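Local coordinates for serine protease pet (Escherichia coli, PDB 4OM9), which acts as an autotransporter enterotoxin of enteroaggregative strains, its passenger domain joining a serine protease, which probably cleaves host alpha-fodrin, to a long beta-helix, at residues A[70-75]-A[206-211]; A[177-182]-A[190-195]. All coordinates share one frame; numbering follows the deposited sequence.

Interaction 1 (A[70-75]-A[206-211]); sequences VAHNAK and GDSGSG
S208 and H72 meet where the chain leaving strand 66-70 faces the GDSGSG loop, a setting consistent with the active site of a chymotrypsin-like (clan PA) protease. The hydroxyl approach comes first. S208 OG, turned anti to its own backbone nitrogen (chi1 167°), is 3.4 Å from H72 CE1 and 3.6 Å from H72 NE2. It reaches the imidazole obliquely, and the model makes no hydrogen bond of the pair. H72 has CG set between its backbone N and carbonyl carbon, which swings the ring round to S208, while its backbone N donates to D101 OD1.

The hydrogen bond between the segments runs from N73 ND2 to S208 O, 2.9 Å long and bent to 141° at the hydrogen. The amide nitrogen stands above the carbonyl plane and misses the lone pairs, and the oxygen in turn is tilted out of the N73 amide plane.

Van der Waals contact fills in behind: V70 CB rests 3.9 Å from G209 CA, and V70 CG1 touches S208 OG at 3.8 Å.

Hydrogen bonds within the second segment hold its shape. D207 to S210 form a type II turn with glycine at its third position, and D207 O takes both S210 N and, at 2.6 Å, S210 OG. D207 OD1 accepts from G153 N.

By analogy with clan PA proteases, S208 is probably the nucleophile, with H72 and D101 completing the triad. The chemistry implies that N73 and the turn fix the S208 backbone, while its hydroxyl waits beside the imidazole.

Interaction 2 (A[177-182]-A[190-195]); sequences HITNLR and KVEYEN
H177 and E194 run side by side from neighbouring strands, pointing the same way, with ring and carboxylate planes 86° apart. H177 NE2 donates to E194 OE1 over 2.9 Å; the oxygen sits at the ring's edge, nearly in its plane, but the nitrogen approaches from above the carboxylate plane. One face of the same ring lies over E194 O. The other carboxylate oxygen, E194 OE2, forms a salt bridge with K239. Below the side chains H177 and E194 make an antiparallel hydrogen-bonded pair through both backbone amides.

T179 crosses E192 at a slant. With OG1 between its backbone N and carbonyl carbon (chi1 52°), the hydroxyl donates to the anti lone pair of E192 OE1 at 2.8 Å, and T179 CG2 is left to touch E194 CB at 3.7 Å. The two residues T179 and N180 together face E192, a classic beta bulge: T179 N (2.9 Å) and N180 N (3.2 Å) reach E192 O from the same face of its plane, and N180 O receives E192 N at 2.7 Å. A water ties N180 ND2 to E192 OE2, while N180 OD1 turns back to accept R182 N in an Asx turn.

Away from these polar groups, I178 and V191 cross at about a right angle, CD1 against CG1 at 3.6 Å, and V191 CG2 packs on L181 O. Y193 stacks on F176 and its OH accepts a hydrogen bond from R149 NH1.

Both carboxylates on the H177 face are therefore gripped at each oxygen. K239 and the imidazole would be expected to favour ionised E194, and the bulge shifts the hairpin register by one residue without losing backbone bonding to E192.

From the N terminus, the chain lays down the first two strands of the five-stranded antiparallel sheet, 60-63 and 66-70, and runs straight into 70-75, the first half of interaction 1. It then completes that sheet and builds the first four strands of the seven-stranded one, on the way closing the short hairpin of interaction 2, between strands 172-185 and 188-195, before 206-211 closes the long loop of interaction 1. Interaction 2 is thus nested within interaction 1. The long closure joins the two sheets of the protease domain; the short one stays inside the second. Their centres are 18 Å apart and they do not touch, but R149 lies between, bonded to Y193 and only weakly paired with D207.

Interaction 1 (A[70-75]-A[206-211])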
loop_
_atom_site.group_PDB
_atom_site.type_symbol
_atom_site.label_atom_id
_atom_site.label_comp_id
_atom_site.label_asym_id
_atom_site.label_seq_id
_atom_site.Cartn_x
_atom_site.Cartn_y
_atom_site.Cartn_z
ATOM N N VAL A 70 1.811 -32.983 23.232
ATOM C CA VAL A 70 1.784 -34.409 23.406
ATOM C C VAL A 70 2.459 -34.704 24.746
ATOM O O VAL A 70 3.210 -33.852 25.247
ATOM C CB VAL A 70 2.443 -35.102 22.194
ATOM C CG1 VAL A 70 3.643 -35.930 22.583
ATOM C CG2 VAL A 70 1.399 -35.874 21.437
ATOM N N ALA A 71 2.133 -35.854 25.345
ATOM C CA ALA A 71 2.540 -36.178 26.724
ATOM C C ALA A 71 4.018 -36.521 26.857
ATOM O O ALA A 71 4.674 -36.053 27.790
ATOM C CB ALA A 71 1.684 -37.347 27.292
ATOM N N HIS A 72 4.548 -37.329 25.939
ATOM C CA HIS A 72 5.941 -37.763 26.053
ATOM C C HIS A 72 6.902 -36.673 25.572
ATOM O O HIS A 72 8.098 -36.917 25.393
ATOM C CB HIS A 72 6.174 -39.085 25.297
ATOM C CG HIS A 72 6.316 -38.944 23.809
ATOM N ND1 HIS A 72 5.246 -38.714 22.972
ATOM C CD2 HIS A 72 7.404 -39.054 23.007
ATOM C CE1 HIS A 72 5.668 -38.665 21.718
ATOM N NE2 HIS A 72 6.972 -38.869 21.714
ATOM N N ASN A 73 6.369 -35.469 25.378
ATOM C CA ASN A 73 7.194 -34.287 25.165
ATOM C C ASN A 73 7.704 -33.743 26.497
ATOM O O ASN A 73 8.492 -32.796 26.534
ATOM C CB ASN A 73 6.417 -33.205 24.413
ATOM C CG ASN A 73 6.919 -33.008 22.990
ATOM O OD1 ASN A 73 7.699 -33.814 22.478
ATOM N ND2 ASN A 73 6.472 -31.932 22.345
ATOM N N ALA A 74 7.239 -34.341 27.590
ATOM C CA ALA A 74 7.743 -34.008 28.912
ATOM C C ALA A 74 9.202 -34.433 29.028
ATOM O O ALA A 74 10.027 -33.712 29.589
ATOM C CB ALA A 74 6.903 -34.672 29.988
ATOM N N LYS A 75 9.510 -35.606 28.481
ATOM C CA LYS A 75 10.872 -36.139 28.471
ATOM C C LYS A 75 11.808 -35.289 27.614
ATOM O O LYS A 75 12.991 -35.132 27.928
ATOM C CB LYS A 75 10.875 -37.582 27.962
ATOM C CG LYS A 75 9.812 -38.466 28.594
ATOM C CD LYS A 75 9.928 -39.912 28.120
ATOM C CE LYS A 75 9.857 -40.012 26.604
ATOM N NZ LYS A 75 9.651 -41.417 26.147
ATOM N N GLY A 206 11.696 -33.628 16.512
ATOM C CA GLY A 206 11.421 -32.329 17.093
ATOM C C GLY A 206 10.055 -31.761 16.734
ATOM O O GLY A 206 9.631 -30.760 17.313
ATOM N N ASP A 207 9.372 -32.388 15.775
ATOM C CA ASP A 207 8.013 -31.997 15.402
ATOM C C ASP A 207 6.961 -32.616 16.325
ATOM O O ASP A 207 5.784 -32.248 16.267
ATOM C CB ASP A 207 7.705 -32.404 13.958
ATOM C CG ASP A 207 8.416 -31.542 12.937
ATOM O OD1 ASP A 207 8.490 -30.292 13.142
ATOM O OD2 ASP A 207 8.901 -32.124 11.931
ATOM N N SER A 208 7.375 -33.591 17.131
ATOM C CA SER A 208 6.444 -34.275 18.014
ATOM C C SER A 208 5.775 -33.244 18.923
ATOM O O SER A 208 6.441 -32.366 19.470
ATOM C CB SER A 208 7.172 -35.354 18.820
ATOM O OG SER A 208 6.377 -35.839 19.894
ATOM N N GLY A 209 4.455 -33.315 19.033
ATOM C CA GLY A 209 3.712 -32.345 19.815
ATOM C C GLY A 209 3.074 -31.211 19.008
ATOM O O GLY A 209 2.150 -30.552 19.514
ATOM N N SER A 210 3.542 -30.979 17.769
ATOM C CA SER A 210 3.095 -29.818 16.988
ATOM C C SER A 210 1.640 -30.005 16.577
ATOM O O SER A 210 1.173 -31.136 16.462
ATOM C CB SER A 210 3.994 -29.584 15.758
ATOM O OG SER A 210 4.101 -30.724 14.907
ATOM N N GLY A 211 0.917 -28.910 16.388
ATOM C CA GLY A 211 -0.503 -28.971 16.100
ATOM C C GLY A 211 -0.834 -29.299 14.641
ATOM O O GLY A 211 -0.130 -28.910 13.715
#

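Interaction 2 (A[177-182]-A[190-195])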
loop_
_atom_site.group_PDB
_atom_site.type_symbol
_atom_site.label_atom_id
_atom_site.label_comp_id
_atom_site.label_asym_id
_atom_site.label_seq_id
_atom_site.Cartn_x
_atom_site.Cartn_y
_atom_site.Cartn_z
ATOM N N HIS A 177 -2.683 -35.460 3.447
ATOM C CA HIS A 177 -4.010 -36.062 3.336
ATOM C C HIS A 177 -4.149 -37.163 4.381
ATOM O O HIS A 177 -3.193 -37.887 4.641
ATOM C CB HIS A 177 -4.243 -36.623 1.929
ATOM C CG HIS A 177 -3.119 -37.477 1.420
ATOM N ND1 HIS A 177 -1.989 -36.948 0.835
ATOM C CD2 HIS A 177 -2.968 -38.825 1.391
ATOM C CE1 HIS A 177 -1.178 -37.935 0.476
ATOM N NE2 HIS A 177 -1.748 -39.078 0.803
ATOM N N ILE A 178 -5.325 -37.302 4.980
ATOM C CA ILE A 178 -5.518 -38.343 5.988
ATOM C C ILE A 178 -5.745 -39.729 5.376
ATOM O O ILE A 178 -6.698 -39.937 4.629
ATOM C CB ILE A 178 -6.710 -38.039 6.928
ATOM C CG1 ILE A 178 -6.536 -36.680 7.607
ATOM C CG2 ILE A 178 -6.874 -39.168 7.968
ATOM C CD1 ILE A 178 -7.443 -36.479 8.788
ATOM N N THR A 179 -4.883 -40.676 5.752
ATOM C CA THR A 179 -4.907 -42.047 5.225
ATOM C C THR A 179 -5.618 -43.032 6.158
ATOM O O THR A 179 -6.055 -44.087 5.723
ATOM C CB THR A 179 -3.474 -42.561 4.957
ATOM O OG1 THR A 179 -2.666 -42.372 6.125
ATOM C CG2 THR A 179 -2.833 -41.795 3.791
ATOM N N ASN A 180 -5.739 -42.686 7.437
ATOM C CA ASN A 180 -6.562 -43.460 8.365
ATOM C C ASN A 180 -7.048 -42.616 9.536
ATOM O O ASN A 180 -6.277 -42.269 10.436
ATOM C CB ASN A 180 -5.793 -44.680 8.894
ATOM C CG ASN A 180 -6.715 -45.778 9.422
ATOM O OD1 ASN A 180 -7.891 -45.534 9.710
ATOM N ND2 ASN A 180 -6.180 -47.000 9.543
ATOM N N LEU A 181 -8.340 -42.313 9.528
ATOM C CA LEU A 181 -8.988 -41.622 10.629
ATOM C C LEU A 181 -8.859 -42.356 11.948
ATOM O O LEU A 181 -8.804 -41.730 12.983
ATOM C CB LEU A 181 -10.466 -41.401 10.324
ATOM C CG LEU A 181 -10.788 -40.133 9.537
ATOM C CD1 LEU A 181 -12.290 -40.037 9.264
ATOM C CD2 LEU A 181 -10.270 -38.901 10.297
ATOM N N ARG A 182 -8.844 -43.684 11.915
ATOM C CA ARG A 182 -8.765 -44.452 13.150
ATOM C C ARG A 182 -7.745 -45.572 13.018
ATOM O O ARG A 182 -8.104 -46.744 12.854
ATOM C CB ARG A 182 -10.139 -45.025 13.539
ATOM C CG ARG A 182 -11.342 -44.252 12.977
ATOM C CD ARG A 182 -12.597 -44.369 13.845
ATOM N NE ARG A 182 -12.539 -43.422 14.940
ATOM C CZ ARG A 182 -13.263 -42.311 15.034
ATOM N NH1 ARG A 182 -14.154 -41.995 14.109
ATOM N NH2 ARG A 182 -13.107 -41.527 16.088
ATOM N N LYS A 190 -5.683 -43.401 16.637
ATOM C CA LYS A 190 -4.993 -42.181 16.236
ATOM C C LYS A 190 -5.144 -41.897 14.748
ATOM O O LYS A 190 -5.202 -42.808 13.924
ATOM C CB LYS A 190 -3.501 -42.261 16.585
ATOM C CG LYS A 190 -3.175 -42.208 18.090
ATOM C CD LYS A 190 -1.663 -42.136 18.296
ATOM C CE LYS A 190 -1.296 -42.053 19.753
ATOM N NZ LYS A 190 -1.777 -43.265 20.498
ATOM N N VAL A 191 -5.179 -40.618 14.399
ATOM C CA VAL A 191 -5.315 -40.225 13.011
ATOM C C VAL A 191 -3.974 -40.357 12.318
ATOM O O VAL A 191 -2.935 -39.991 12.856
ATOM C CB VAL A 191 -5.861 -38.807 12.891
ATOM C CG1 VAL A 191 -5.773 -38.297 11.448
ATOM C CG2 VAL A 191 -7.289 -38.778 13.383
ATOM N N GLU A 192 -4.008 -40.935 11.123
ATOM C CA GLU A 192 -2.800 -41.216 10.372
ATOM C C GLU A 192 -2.808 -40.383 9.111
ATOM O O GLU A 192 -3.835 -40.277 8.438
ATOM C CB GLU A 192 -2.706 -42.710 10.041
ATOM C CG GLU A 192 -1.509 -43.106 9.171
ATOM C CD GLU A 192 -1.642 -44.543 8.629
ATOM O OE1 GLU A 192 -2.161 -44.702 7.505
ATOM O OE2 GLU A 192 -1.243 -45.501 9.323
ATOM N N TYR A 193 -1.679 -39.757 8.799
ATOM C CA TYR A 193 -1.626 -39.003 7.560
ATOM C C TYR A 193 -0.357 -39.277 6.775
ATOM O O TYR A 193 0.621 -39.835 7.288
ATOM C CB TYR A 193 -1.815 -37.489 7.815
ATOM C CG TYR A 193 -0.635 -36.618 8.277
ATOM C CD1 TYR A 193 0.535 -36.516 7.526
ATOM C CD2 TYR A 193 -0.754 -35.797 9.399
ATOM C CE1 TYR A 193 1.577 -35.683 7.909
ATOM C CE2 TYR A 193 0.290 -34.944 9.798
ATOM C CZ TYR A 193 1.453 -34.899 9.039
ATOM O OH TYR A 193 2.508 -34.088 9.391
ATOM N N GLU A 194 -0.419 -38.878 5.510
ATOM C CA GLU A 194 0.687 -38.960 4.582
ATOM C C GLU A 194 0.845 -37.582 3.932
ATOM O O GLU A 194 -0.151 -36.920 3.618
ATOM C CB GLU A 194 0.424 -40.046 3.542
ATOM C CG GLU A 194 1.483 -40.209 2.462
ATOM C CD GLU A 194 1.093 -41.280 1.447
ATOM O OE1 GLU A 194 0.426 -40.933 0.449
ATOM O OE2 GLU A 194 1.439 -42.466 1.656
ATOM N N ASN A 195 2.085 -37.143 3.753
ATOM C CA ASN A 195 2.323 -35.850 3.117
ATOM C C ASN A 195 2.037 -35.844 1.623
ATOM O O ASN A 195 2.018 -36.895 0.976
ATOM C CB ASN A 195 3.754 -35.409 3.344
ATOM C CG ASN A 195 3.973 -34.915 4.733
ATOM O OD1 ASN A 195 3.847 -33.712 5.005
ATOM N ND2 ASN A 195 4.274 -35.830 5.636
HETATM O O HOH W 1 -3.613 -47.445 9.119
#